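Local structure of toluene, o-xylene monooxygenase oxygenase subunit (Pseudomonas stutzeri, 2INC) at residues B[20-26]-B[69-75]; B[132-136]-B[148-152]; B[25-29]-B[140-146]; B[31-36]-B[51-56]. The protein forms part of the oxygenase component of toluene, o-xylene monooxygenase, an enzyme that probably hydroxylates aromatic rings with molecular oxygen. One frame throughout, in Å; residues are numbered along the deposited sequence.

Contact 1 (B[20-26]-B[69-75]); sequences EYEVVST and RDPDQLV
Tyr21 OH takes the shortest polar bond between the two segments: Asp70 N donates to it over 2.7 Å, nearly straight at 163°. CG of Tyr21 stands trans to the backbone N (chi1 170°), which swings the ring off helix 20-25 and across the 69-75 loop. There the ring lies against the type I turn from Asp70 to Gln73, with Gln73 CA over one face, 3.9 Å from the ring centroid, a CH-pi contact. At the ring edge, Leu74 O lies 3.4 Å from Tyr21 CD1. The turn is braced from within by Asp70, whose carboxylate accepts from Asp72 N in an Asx turn and from Leu74 N. Val75 CG1, also at the edge of the tyrosine ring, packs on Val24 CG2 at 3.6 Å, branched apolar chains suited to a buried seam. On the other flank, the Arg69 guanidinium carries the methyl CG2 of Thr26 over its centre, while Glu22 OE2 reaches Arg69 NE edgewise at 3.5 Å, a long salt bridge; Glu22 also pairs with Arg16, and Arg69 NH2 with Asn66 O. A phenylalanine at Tyr21 would probably keep the packing on Gln73 but leave the buried Asp70 N without its acceptor. Tyrosine thus supplies both a flat apolar surface for the turn and an oxygen for the amide that opens it.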
loop_
_atom_site.group_PDB
_atom_site.type_symbol
_atom_site.label_atom_id
_atom_site.label_comp_id
_atom_site.label_asym_id
_atom_site.label_seq_id
_atom_site.Cartn_x
_atom_site.Cartn_y
_atom_site.Cartn_z
ATOM N N GLU B 20 5.734 -3.220 17.759
ATOM C CA GLU B 20 5.061 -2.043 17.221
ATOM C C GLU B 20 4.122 -1.479 18.297
ATOM O O GLU B 20 4.121 -0.270 18.509
ATOM C CB GLU B 20 4.272 -2.419 15.963
ATOM C CG GLU B 20 3.238 -1.342 15.479
ATOM C CD GLU B 20 2.345 -1.862 14.351
ATOM O OE1 GLU B 20 2.098 -3.102 14.283
ATOM O OE2 GLU B 20 1.852 -1.046 13.547
ATOM N N TYR B 21 3.398 -2.363 19.013
ATOM C CA TYR B 21 2.484 -1.947 20.075
ATOM C C TYR B 21 3.224 -1.081 21.101
ATOM O O TYR B 21 2.749 -0.001 21.474
ATOM C CB TYR B 21 1.727 -3.113 20.723
ATOM C CG TYR B 21 0.961 -2.732 21.967
ATOM C CD1 TYR B 21 -0.223 -1.987 21.887
ATOM C CD2 TYR B 21 1.432 -3.096 23.235
ATOM C CE1 TYR B 21 -0.919 -1.655 23.033
ATOM C CE2 TYR B 21 0.754 -2.769 24.375
ATOM C CZ TYR B 21 -0.399 -2.017 24.288
ATOM O OH TYR B 21 -1.067 -1.697 25.435
ATOM N N GLU B 22 4.343 -1.583 21.624
ATOM C CA GLU B 22 5.104 -0.795 22.585
ATOM C C GLU B 22 5.665 0.498 22.007
ATOM O O GLU B 22 5.619 1.556 22.667
ATOM C CB GLU B 22 6.209 -1.641 23.198
ATOM C CG GLU B 22 5.643 -2.703 24.126
ATOM C CD GLU B 22 6.699 -3.703 24.560
ATOM O OE1 GLU B 22 7.334 -4.349 23.670
ATOM O OE2 GLU B 22 6.872 -3.842 25.797
ATOM N N VAL B 23 6.157 0.438 20.776
ATOM C CA VAL B 23 6.745 1.614 20.140
ATOM C C VAL B 23 5.753 2.770 20.032
ATOM O O VAL B 23 6.135 3.913 20.245
ATOM C CB VAL B 23 7.266 1.284 18.722
ATOM C CG1 VAL B 23 7.584 2.572 17.902
ATOM C CG2 VAL B 23 8.494 0.367 18.842
ATOM N N VAL B 24 4.503 2.476 19.692
ATOM C CA VAL B 24 3.546 3.579 19.403
ATOM C C VAL B 24 2.557 3.884 20.509
ATOM O O VAL B 24 1.758 4.840 20.354
ATOM C CB VAL B 24 2.746 3.306 18.109
ATOM C CG1 VAL B 24 3.696 2.997 16.925
ATOM C CG2 VAL B 24 1.804 2.090 18.300
ATOM N N SER B 25 2.603 3.129 21.615
ATOM C CA SER B 25 1.548 3.190 22.661
ATOM C C SER B 25 1.987 3.624 24.036
ATOM O O SER B 25 1.124 3.986 24.867
ATOM C CB SER B 25 0.823 1.849 22.824
ATOM O OG SER B 25 0.491 1.349 21.549
ATOM N N THR B 26 3.293 3.528 24.323
ATOM C CA THR B 26 3.727 3.636 25.704
ATOM C C THR B 26 4.224 5.027 26.101
ATOM O O THR B 26 4.914 5.704 25.327
ATOM C CB THR B 26 4.826 2.583 26.039
ATOM O OG1 THR B 26 5.894 2.713 25.092
ATOM C CG2 THR B 26 4.257 1.194 25.879
ATOM N N ARG B 69 -0.135 -3.083 29.788
ATOM C CA ARG B 69 -0.088 -3.544 28.409
ATOM C C ARG B 69 -1.436 -4.185 28.068
ATOM O O ARG B 69 -1.876 -5.096 28.765
ATOM C CB ARG B 69 1.069 -4.554 28.208
ATOM C CG ARG B 69 2.462 -4.018 28.570
ATOM C CD ARG B 69 2.916 -3.030 27.483
ATOM N NE ARG B 69 4.261 -2.443 27.730
ATOM C CZ ARG B 69 4.484 -1.304 28.391
ATOM N NH1 ARG B 69 5.730 -0.855 28.535
ATOM N NH2 ARG B 69 3.503 -0.590 28.918
ATOM N N ASP B 70 -2.091 -3.706 27.000
ATOM C CA ASP B 70 -3.278 -4.356 26.404
ATOM C C ASP B 70 -2.921 -5.779 25.990
ATOM O O ASP B 70 -2.019 -5.952 25.164
ATOM C CB ASP B 70 -3.696 -3.602 25.132
ATOM C CG ASP B 70 -4.901 -4.223 24.420
ATOM O OD1 ASP B 70 -5.308 -3.697 23.331
ATOM O OD2 ASP B 70 -5.481 -5.200 24.956
ATOM N N PRO B 71 -3.645 -6.795 26.535
ATOM C CA PRO B 71 -3.376 -8.197 26.143
ATOM C C PRO B 71 -3.626 -8.491 24.653
ATOM O O PRO B 71 -2.968 -9.380 24.088
ATOM C CB PRO B 71 -4.324 -9.012 27.067
ATOM C CG PRO B 71 -5.401 -8.072 27.447
ATOM C CD PRO B 71 -4.714 -6.712 27.559
ATOM N N ASP B 72 -4.526 -7.733 23.998
ATOM C CA ASP B 72 -4.717 -7.857 22.559
ATOM C C ASP B 72 -3.701 -7.006 21.754
ATOM O O ASP B 72 -3.594 -7.158 20.562
ATOM C CB ASP B 72 -6.166 -7.448 22.169
ATOM C CG ASP B 72 -7.221 -8.484 22.596
ATOM O OD1 ASP B 72 -7.466 -8.639 23.823
ATOM O OD2 ASP B 72 -7.813 -9.140 21.711
ATOM N N GLN B 73 -2.971 -6.104 22.409
ATOM C CA GLN B 73 -1.920 -5.296 21.762
ATOM C C GLN B 73 -2.421 -4.458 20.600
ATOM O O GLN B 73 -1.719 -4.237 19.630
ATOM C CB GLN B 73 -0.736 -6.170 21.311
ATOM C CG GLN B 73 -0.094 -6.851 22.509
ATOM C CD GLN B 73 1.193 -7.596 22.221
ATOM O OE1 GLN B 73 1.453 -8.632 22.849
ATOM N NE2 GLN B 73 2.005 -7.101 21.286
ATOM N N LEU B 74 -3.637 -3.951 20.704
ATOM C CA LEU B 74 -4.222 -3.264 19.571
ATOM C C LEU B 74 -3.503 -1.955 19.355
ATOM O O LEU B 74 -3.155 -1.251 20.311
ATOM C CB LEU B 74 -5.691 -2.924 19.853
ATOM C CG LEU B 74 -6.698 -4.026 19.646
ATOM C CD1 LEU B 74 -8.100 -3.390 20.021
ATOM C CD2 LEU B 74 -6.660 -4.409 18.181
ATOM N N VAL B 75 -3.310 -1.636 18.089
ATOM C CA VAL B 75 -2.914 -0.315 17.684
ATOM C C VAL B 75 -3.910 0.065 16.620
ATOM O O VAL B 75 -4.668 -0.770 16.153
ATOM C CB VAL B 75 -1.472 -0.215 17.125
ATOM C CG1 VAL B 75 -0.447 -0.663 18.217
ATOM C CG2 VAL B 75 -1.284 -1.011 15.815
HETATM O O HOH W 1 -2.193 1.194 21.041
#

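Contact 2 (B[132-136]-B[148-152]); sequences SVYIH and ATYET
An antiparallel helix pair, part of the helical bundle expected of this ferritin-clan family, brings 132-136 against 148-152 with axes 8.1 Å apart and directions at 158°. Small residues suit so close an approach. Ala148 CB presses on the opposite backbone, 3.5 Å from both Ser132 O and His136 N, with Ile135 CG2 beside it. One helical turn on, Ser132 OG lies 2.8 Å from Thr152 OG1 and may donate to it, though Leu128 O competes for the same proton. Thr152 OG1 in turn donates to Ala148 O at 2.6 Å, from the opposite face of that carbonyl to Thr152 N. The threonine rotamer (chi1 -61°) lets OG1 fold back on its own helix while CG2 rests 3.6 Å from Val133 CB, so one residue serves a polar and an apolar neighbour together. At the other end of the contact, His136 ND1 gives Thr149 OG1 a weak bond, bent to 120°; that hydroxyl also bonds Thr145 O. Glu151 lays OE2 against Ser132 CB, and its OE1 is bonded to Asn216. Around the pair, Ile135 packs on Ala211 and Ile215 of helix 208-237, Tyr150 meets Tyr79 of helix 76-99, and another protein chain lies against Val133, His136 and Thr149.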
loop_
_atom_site.group_PDB
_atom_site.type_symbol
_atom_site.label_atom_id
_atom_site.label_comp_id
_atom_site.label_asym_id
_atom_site.label_seq_id
_atom_site.Cartn_x
_atom_site.Cartn_y
_atom_site.Cartn_z
ATOM N N SER B 132 -17.099 5.192 27.979
ATOM C CA SER B 132 -15.739 4.785 27.677
ATOM C C SER B 132 -14.842 5.911 27.149
ATOM O O SER B 132 -13.608 5.883 27.358
ATOM C CB SER B 132 -15.717 3.555 26.722
ATOM O OG SER B 132 -16.328 3.924 25.488
ATOM N N VAL B 133 -15.431 6.946 26.532
ATOM C CA VAL B 133 -14.607 8.029 26.022
ATOM C C VAL B 133 -14.276 8.982 27.192
ATOM O O VAL B 133 -13.298 9.732 27.133
ATOM C CB VAL B 133 -15.289 8.788 24.821
ATOM C CG1 VAL B 133 -16.211 9.804 25.295
ATOM C CG2 VAL B 133 -14.232 9.328 23.813
ATOM N N TYR B 134 -15.084 8.941 28.250
ATOM C CA TYR B 134 -14.648 9.619 29.485
ATOM C C TYR B 134 -13.468 8.896 30.121
ATOM O O TYR B 134 -12.457 9.552 30.464
ATOM C CB TYR B 134 -15.784 9.922 30.464
ATOM C CG TYR B 134 -15.204 10.585 31.685
ATOM C CD1 TYR B 134 -15.010 9.846 32.881
ATOM C CD2 TYR B 134 -14.719 11.880 31.619
ATOM C CE1 TYR B 134 -14.420 10.454 33.998
ATOM C CE2 TYR B 134 -14.100 12.498 32.764
ATOM C CZ TYR B 134 -13.974 11.757 33.915
ATOM O OH TYR B 134 -13.357 12.366 35.014
ATOM N N ILE B 135 -13.502 7.573 30.188
ATOM C CA ILE B 135 -12.304 6.827 30.715
ATOM C C ILE B 135 -11.039 7.209 29.938
ATOM O O ILE B 135 -9.970 7.465 30.527
ATOM C CB ILE B 135 -12.560 5.307 30.724
ATOM C CG1 ILE B 135 -13.733 5.054 31.684
ATOM C CG2 ILE B 135 -11.271 4.447 31.085
ATOM C CD1 ILE B 135 -14.420 3.643 31.682
ATOM N N HIS B 136 -11.153 7.234 28.614
ATOM C CA HIS B 136 -10.054 7.663 27.745
ATOM C C HIS B 136 -9.333 8.861 28.312
ATOM O O HIS B 136 -8.114 8.846 28.441
ATOM C CB HIS B 136 -10.615 7.987 26.344
ATOM C CG HIS B 136 -9.643 8.675 25.444
ATOM N ND1 HIS B 136 -9.233 8.133 24.250
ATOM C CD2 HIS B 136 -8.978 9.847 25.575
ATOM C CE1 HIS B 136 -8.386 8.965 23.662
ATOM N NE2 HIS B 136 -8.208 10.007 24.453
ATOM N N ALA B 148 -9.408 2.154 26.007
ATOM C CA ALA B 148 -10.678 2.933 26.068
ATOM C C ALA B 148 -11.052 3.606 24.717
ATOM O O ALA B 148 -12.266 3.703 24.353
ATOM C CB ALA B 148 -10.612 4.009 27.260
ATOM N N THR B 149 -10.028 4.073 23.984
ATOM C CA THR B 149 -10.179 4.603 22.620
ATOM C C THR B 149 -10.833 3.562 21.725
ATOM O O THR B 149 -11.836 3.835 21.133
ATOM C CB THR B 149 -8.795 5.032 21.981
ATOM O OG1 THR B 149 -8.142 6.013 22.854
ATOM C CG2 THR B 149 -9.050 5.700 20.547
ATOM N N TYR B 150 -10.266 2.360 21.653
ATOM C CA TYR B 150 -10.794 1.338 20.719
ATOM C C TYR B 150 -12.151 0.808 21.217
ATOM O O TYR B 150 -13.022 0.484 20.429
ATOM C CB TYR B 150 -9.757 0.214 20.479
ATOM C CG TYR B 150 -8.434 0.814 20.000
ATOM C CD1 TYR B 150 -7.227 0.430 20.591
ATOM C CD2 TYR B 150 -8.413 1.819 19.025
ATOM C CE1 TYR B 150 -6.016 1.002 20.179
ATOM C CE2 TYR B 150 -7.166 2.446 18.626
ATOM C CZ TYR B 150 -5.978 1.991 19.218
ATOM O OH TYR B 150 -4.737 2.580 18.867
ATOM N N GLU B 151 -12.370 0.845 22.522
ATOM C CA GLU B 151 -13.647 0.394 23.069
ATOM C C GLU B 151 -14.715 1.434 22.721
ATOM O O GLU B 151 -15.855 1.114 22.421
ATOM C CB GLU B 151 -13.488 0.209 24.585
ATOM C CG GLU B 151 -14.838 0.036 25.354
ATOM C CD GLU B 151 -14.623 -0.149 26.867
ATOM O OE1 GLU B 151 -13.637 -0.806 27.242
ATOM O OE2 GLU B 151 -15.485 0.321 27.641
ATOM N N THR B 152 -14.343 2.688 22.778
ATOM C CA THR B 152 -15.298 3.764 22.401
ATOM C C THR B 152 -15.745 3.574 20.947
ATOM O O THR B 152 -16.946 3.724 20.619
ATOM C CB THR B 152 -14.678 5.154 22.615
ATOM O OG1 THR B 152 -14.358 5.268 24.017
ATOM C CG2 THR B 152 -15.681 6.234 22.301
#

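Contact 3 (B[25-29]-B[140-146]); sequences STNLH and PASTITN
His29 and Ser142, followed by Ser25, bury the most surface where the 25-29 loop passes the start of helix 142-172. Ser142 OG is the hub: it donates to Ser25 O at 2.6 Å and accepts from Leu28 N at 3.0 Å, with an N-H...O angle of 156°. Its first torsion of 60° wedges OG between the backbone N and the carbonyl carbon, which points it at the 25-29 loop. A serine suits this first-turn position, being short enough for the loop to come close and able to give and take a hydrogen bond at once. Replacing Ser142 with alanine would remove that hydroxyl and probably leave Ser25 O and Leu28 N, both buried, without their mate. Leu28 CB packs 3.6 Å from Ser142 CB, and the His29 ring lies over the same residue, Ser142 CB standing almost on the ring normal 4.3 Å from its centroid. Beside it, water 3 accepts from His29 N and from Ser142 N, the latter at 2.8 Å, satisfying an amide at the helix start. Across the hub, Thr143 CG2 touches Ser25 O at 3.5 Å. Ser25 OG donates to Tyr21 O; water 1 lies within bonding distance of this hydroxyl and Asn146 OD1, though it cannot donate to every acceptor around it. The loop is thereby laid along the first turns of helix 142-172, which is tied to helix 121-138 through Thr145 OG1 and His136 O, while aromatic side chains of another protein chain pack on Leu28 and Thr145.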
loop_
_atom_site.group_PDB
_atom_site.type_symbol
_atom_site.label_atom_id
_atom_site.label_comp_id
_atom_site.label_asym_id
_atom_site.label_seq_id
_atom_site.Cartn_x
_atom_site.Cartn_y
_atom_site.Cartn_z
ATOM N N SER B 25 2.603 3.129 21.615
ATOM C CA SER B 25 1.548 3.190 22.661
ATOM C C SER B 25 1.987 3.624 24.036
ATOM O O SER B 25 1.124 3.986 24.867
ATOM C CB SER B 25 0.823 1.849 22.824
ATOM O OG SER B 25 0.491 1.349 21.549
ATOM N N THR B 26 3.293 3.528 24.323
ATOM C CA THR B 26 3.727 3.636 25.704
ATOM C C THR B 26 4.224 5.027 26.101
ATOM O O THR B 26 4.914 5.704 25.327
ATOM C CB THR B 26 4.826 2.583 26.039
ATOM O OG1 THR B 26 5.894 2.713 25.092
ATOM C CG2 THR B 26 4.257 1.194 25.879
ATOM N N ASN B 27 3.874 5.425 27.323
ATOM C CA ASN B 27 4.494 6.558 27.984
ATOM C C ASN B 27 4.255 7.795 27.213
ATOM O O ASN B 27 5.197 8.619 27.076
ATOM C CB ASN B 27 6.007 6.337 28.164
ATOM C CG ASN B 27 6.298 5.286 29.219
ATOM O OD1 ASN B 27 6.958 5.553 30.210
ATOM N ND2 ASN B 27 5.757 4.108 29.033
ATOM N N LEU B 28 2.998 7.990 26.747
ATOM C CA LEU B 28 2.700 9.147 25.881
ATOM C C LEU B 28 2.022 10.327 26.571
ATOM O O LEU B 28 2.072 11.431 26.036
ATOM C CB LEU B 28 1.811 8.718 24.652
ATOM C CG LEU B 28 2.405 7.541 23.850
ATOM C CD1 LEU B 28 1.501 7.087 22.807
ATOM C CD2 LEU B 28 3.767 7.938 23.257
ATOM N N HIS B 29 1.349 10.115 27.715
ATOM C CA HIS B 29 0.732 11.234 28.419
ATOM C C HIS B 29 1.853 11.987 29.093
ATOM O O HIS B 29 2.757 11.371 29.678
ATOM C CB HIS B 29 -0.275 10.788 29.468
ATOM C CG HIS B 29 -1.519 10.209 28.871
ATOM N ND1 HIS B 29 -2.351 9.340 29.546
ATOM C CD2 HIS B 29 -2.091 10.415 27.664
ATOM C CE1 HIS B 29 -3.354 8.999 28.764
ATOM N NE2 HIS B 29 -3.233 9.653 27.621
ATOM N N PRO B 140 -4.670 7.327 33.748
ATOM C CA PRO B 140 -3.298 7.793 33.963
ATOM C C PRO B 140 -2.129 7.256 33.098
ATOM O O PRO B 140 -0.977 7.565 33.425
ATOM C CB PRO B 140 -3.046 7.402 35.421
ATOM C CG PRO B 140 -3.831 6.113 35.569
ATOM C CD PRO B 140 -5.036 6.243 34.696
ATOM N N ALA B 141 -2.368 6.458 32.063
ATOM C CA ALA B 141 -1.325 5.896 31.217
ATOM C C ALA B 141 -1.903 5.802 29.812
ATOM O O ALA B 141 -3.069 5.388 29.641
ATOM C CB ALA B 141 -0.973 4.545 31.656
ATOM N N SER B 142 -1.076 6.101 28.811
ATOM C CA SER B 142 -1.495 6.009 27.403
ATOM C C SER B 142 -1.943 4.612 26.969
ATOM O O SER B 142 -2.829 4.461 26.105
ATOM C CB SER B 142 -0.407 6.587 26.487
ATOM O OG SER B 142 0.814 5.880 26.648
ATOM N N THR B 143 -1.387 3.570 27.554
ATOM C CA THR B 143 -1.805 2.223 27.179
ATOM C C THR B 143 -3.189 1.889 27.774
ATOM O O THR B 143 -3.938 1.134 27.160
ATOM C CB THR B 143 -0.824 1.125 27.638
ATOM O OG1 THR B 143 -0.495 1.373 29.014
ATOM C CG2 THR B 143 0.441 1.124 26.761
ATOM N N ILE B 144 -3.547 2.493 28.910
ATOM C CA ILE B 144 -4.905 2.342 29.459
ATOM C C ILE B 144 -5.842 3.185 28.577
ATOM O O ILE B 144 -6.867 2.684 28.111
ATOM C CB ILE B 144 -5.000 2.834 30.895
ATOM C CG1 ILE B 144 -4.112 1.995 31.804
ATOM C CG2 ILE B 144 -6.444 2.733 31.425
ATOM C CD1 ILE B 144 -3.990 2.666 33.222
ATOM N N THR B 145 -5.497 4.446 28.350
ATOM C CA THR B 145 -6.261 5.279 27.396
ATOM C C THR B 145 -6.557 4.620 26.021
ATOM O O THR B 145 -7.698 4.696 25.529
ATOM C CB THR B 145 -5.577 6.645 27.163
ATOM O OG1 THR B 145 -5.717 7.421 28.337
ATOM C CG2 THR B 145 -6.229 7.360 25.963
ATOM N N ASN B 146 -5.571 3.967 25.402
ATOM C CA ASN B 146 -5.804 3.384 24.094
ATOM C C ASN B 146 -6.825 2.244 24.122
ATOM O O ASN B 146 -7.619 2.149 23.207
ATOM C CB ASN B 146 -4.524 2.909 23.449
ATOM C CG ASN B 146 -3.619 4.033 23.012
ATOM O OD1 ASN B 146 -2.525 3.768 22.525
ATOM N ND2 ASN B 146 -4.060 5.294 23.193
HETATM O O HOH W 1 -2.193 1.194 21.041
HETATM O O HOH W 2 2.119 3.408 28.808
HETATM O O HOH W 3 1.158 7.582 29.538
#

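Contact 4 (B[31-36]-B[51-56]); sequences FTDNPE and YKKYCF
Phe31 slots its ring in among Tyr51, Cys55 and Phe56, filling the hollow beside the last turns of helix 46-56. Tyr51 offers an edge to one face of that ring, T-shaped with planes at 70° and centroids 4.9 Å apart; CD2 of Tyr51 is the leading atom, 3.6 Å from Phe31 CE1. The opposite face of the phenylalanine carries the methyl CG2 of its own neighbour, Thr32. In the plane of the ring, Cys55 SG abuts the rim 3.8 Å from Phe31 CE1, a sulfur-aromatic contact to which the small polarisable thiol is well suited. The three rings make an aromatic cluster, closed off by Phe56 where helix 46-56 ends in a wider pi-type turn, Tyr51 O accepting from both Cys55 N and Phe56 N. Phe56 is the bump on the helix side: CZ pushes into the bend of the 31-36 loop, 3.4 Å from Phe31 O, and CE1 meets Thr32 CG2 at 3.8 Å. Pro35 CA sits over one face of the Phe56 ring, 4.1 Å from the centroid, a CH-pi contact for which the compact, rigid proline is well suited. Alongside, the aliphatic part of Lys52 runs past the Pro35 carbonyl, CD 3.5 Å from Pro35 O. Deeper in, Phe31 also meets the rings of Trp39 and His29, and Tyr51 OH is bonded to Gln137 O.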
loop_
_atom_site.group_PDB
_atom_site.type_symbol
_atom_site.label_atom_id
_atom_site.label_comp_id
_atom_site.label_asym_id
_atom_site.label_seq_id
_atom_site.Cartn_x
_atom_site.Cartn_y
_atom_site.Cartn_z
ATOM N N PHE B 31 0.755 14.945 30.809
ATOM C CA PHE B 31 0.110 15.572 31.978
ATOM C C PHE B 31 0.496 14.947 33.286
ATOM O O PHE B 31 0.366 15.560 34.339
ATOM C CB PHE B 31 -1.447 15.704 31.889
ATOM C CG PHE B 31 -2.209 14.437 32.112
ATOM C CD1 PHE B 31 -2.569 14.050 33.406
ATOM C CD2 PHE B 31 -2.562 13.611 31.044
ATOM C CE1 PHE B 31 -3.231 12.872 33.624
ATOM C CE2 PHE B 31 -3.274 12.450 31.276
ATOM C CZ PHE B 31 -3.599 12.093 32.568
ATOM N N THR B 32 0.910 13.689 33.239
ATOM C CA THR B 32 1.334 13.049 34.447
ATOM C C THR B 32 2.797 13.419 34.861
ATOM O O THR B 32 3.219 13.039 35.951
ATOM C CB THR B 32 1.241 11.527 34.281
ATOM O OG1 THR B 32 1.867 11.150 33.048
ATOM C CG2 THR B 32 -0.236 11.122 34.223
ATOM N N ASP B 33 3.546 14.146 34.021
ATOM C CA ASP B 33 4.924 14.542 34.364
ATOM C C ASP B 33 5.017 15.441 35.615
ATOM O O ASP B 33 5.998 15.346 36.384
ATOM C CB ASP B 33 5.653 15.198 33.163
ATOM C CG ASP B 33 5.881 14.233 31.980
ATOM O OD1 ASP B 33 5.733 13.005 32.124
ATOM O OD2 ASP B 33 6.249 14.716 30.891
ATOM N N ASN B 34 4.009 16.291 35.819
ATOM C CA ASN B 34 3.969 17.290 36.887
ATOM C C ASN B 34 2.610 17.275 37.582
ATOM O O ASN B 34 1.713 18.080 37.245
ATOM C CB ASN B 34 4.187 18.701 36.352
ATOM C CG ASN B 34 5.427 18.809 35.454
ATOM O OD1 ASN B 34 5.367 18.605 34.221
ATOM N ND2 ASN B 34 6.560 19.163 36.063
ATOM N N PRO B 35 2.429 16.336 38.520
ATOM C CA PRO B 35 1.153 16.182 39.244
ATOM C C PRO B 35 0.653 17.443 39.966
ATOM O O PRO B 35 -0.528 17.525 40.255
ATOM C CB PRO B 35 1.425 15.061 40.238
ATOM C CG PRO B 35 2.587 14.316 39.713
ATOM C CD PRO B 35 3.432 15.311 38.915
ATOM N N GLU B 36 1.514 18.423 40.221
ATOM C CA GLU B 36 1.109 19.625 40.939
ATOM C C GLU B 36 0.593 20.659 39.963
ATOM O O GLU B 36 -0.122 21.567 40.353
ATOM C CB GLU B 36 2.311 20.190 41.712
ATOM C CG GLU B 36 3.449 19.104 41.887
ATOM C CD GLU B 36 4.240 18.765 40.540
ATOM O OE1 GLU B 36 5.097 17.846 40.575
ATOM O OE2 GLU B 36 4.023 19.392 39.450
ATOM N N TYR B 51 -8.151 17.233 36.926
ATOM C CA TYR B 51 -7.195 16.112 36.816
ATOM C C TYR B 51 -6.499 15.722 38.112
ATOM O O TYR B 51 -6.154 14.509 38.343
ATOM C CB TYR B 51 -6.127 16.354 35.743
ATOM C CG TYR B 51 -6.613 15.994 34.348
ATOM C CD1 TYR B 51 -7.586 16.778 33.730
ATOM C CD2 TYR B 51 -6.209 14.833 33.704
ATOM C CE1 TYR B 51 -8.096 16.441 32.433
ATOM C CE2 TYR B 51 -6.712 14.517 32.387
ATOM C CZ TYR B 51 -7.653 15.334 31.788
ATOM O OH TYR B 51 -8.180 15.054 30.517
ATOM N N LYS B 52 -6.212 16.709 38.956
ATOM C CA LYS B 52 -5.655 16.357 40.274
ATOM C C LYS B 52 -6.650 15.591 41.109
ATOM O O LYS B 52 -6.290 14.631 41.766
ATOM C CB LYS B 52 -5.184 17.602 41.013
ATOM C CG LYS B 52 -4.041 18.289 40.232
ATOM C CD LYS B 52 -3.404 19.390 41.090
ATOM C CE LYS B 52 -4.386 20.506 41.306
ATOM N NZ LYS B 52 -3.659 21.647 41.948
ATOM N N LYS B 53 -7.914 15.993 41.067
ATOM C CA LYS B 53 -8.898 15.301 41.890
ATOM C C LYS B 53 -9.252 13.905 41.337
ATOM O O LYS B 53 -9.327 12.962 42.128
ATOM C CB LYS B 53 -10.139 16.167 42.088
ATOM C CG LYS B 53 -11.256 15.493 42.859
ATOM C CD LYS B 53 -12.278 16.537 43.295
ATOM C CE LYS B 53 -13.507 15.906 43.986
ATOM N NZ LYS B 53 -13.145 15.348 45.328
ATOM N N TYR B 54 -9.418 13.760 40.005
ATOM C CA TYR B 54 -10.055 12.587 39.440
ATOM C C TYR B 54 -9.049 11.648 38.791
ATOM O O TYR B 54 -9.368 10.487 38.580
ATOM C CB TYR B 54 -11.192 12.983 38.478
ATOM C CG TYR B 54 -12.325 13.742 39.166
ATOM C CD1 TYR B 54 -12.946 13.243 40.306
ATOM C CD2 TYR B 54 -12.778 14.941 38.674
ATOM C CE1 TYR B 54 -13.977 13.917 40.933
ATOM C CE2 TYR B 54 -13.837 15.620 39.291
ATOM C CZ TYR B 54 -14.416 15.084 40.413
ATOM O OH TYR B 54 -15.455 15.743 41.019
ATOM N N CYS B 55 -7.837 12.128 38.464
ATOM C CA CYS B 55 -6.819 11.195 38.011
ATOM C C CYS B 55 -5.882 10.964 39.227
ATOM O O CYS B 55 -5.890 9.894 39.794
ATOM C CB CYS B 55 -6.092 11.708 36.737
ATOM S SG CYS B 55 -4.765 10.566 36.198
ATOM N N PHE B 56 -5.143 11.998 39.653
ATOM C CA PHE B 56 -4.054 11.839 40.631
ATOM C C PHE B 56 -4.510 11.355 41.999
ATOM O O PHE B 56 -3.850 10.483 42.578
ATOM C CB PHE B 56 -3.161 13.096 40.737
ATOM C CG PHE B 56 -2.507 13.446 39.439
ATOM C CD1 PHE B 56 -1.760 12.493 38.768
ATOM C CD2 PHE B 56 -2.671 14.690 38.856
ATOM C CE1 PHE B 56 -1.165 12.775 37.531
ATOM C CE2 PHE B 56 -2.088 14.995 37.589
ATOM C CZ PHE B 56 -1.312 14.044 36.943
#

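Contacts 1 and 3 leave from one stretch of chain, sharing Ser25 and Thr26 and water 1, with centres 9 Å apart; Tyr21 OH touches Thr143 CG2 between them. Contacts 2 and 3 both use helix 142-172 and cross along the chain; their centres are 12 Å apart. Contacts 1 and 2 follow one another in sequence, centres 15 Å apart, and touch where Leu74 and Val75 meet Tyr150. Contact 4 lies farther out, its centre 14 Å from that of contact 3, and its two segments fall between the paired segments of both contacts 1 and 3, with Pro140 packing on Cys55. Together they lay helix 20-25 and the loop after it over one end of the helical bundle, whose interior contact 2 represents.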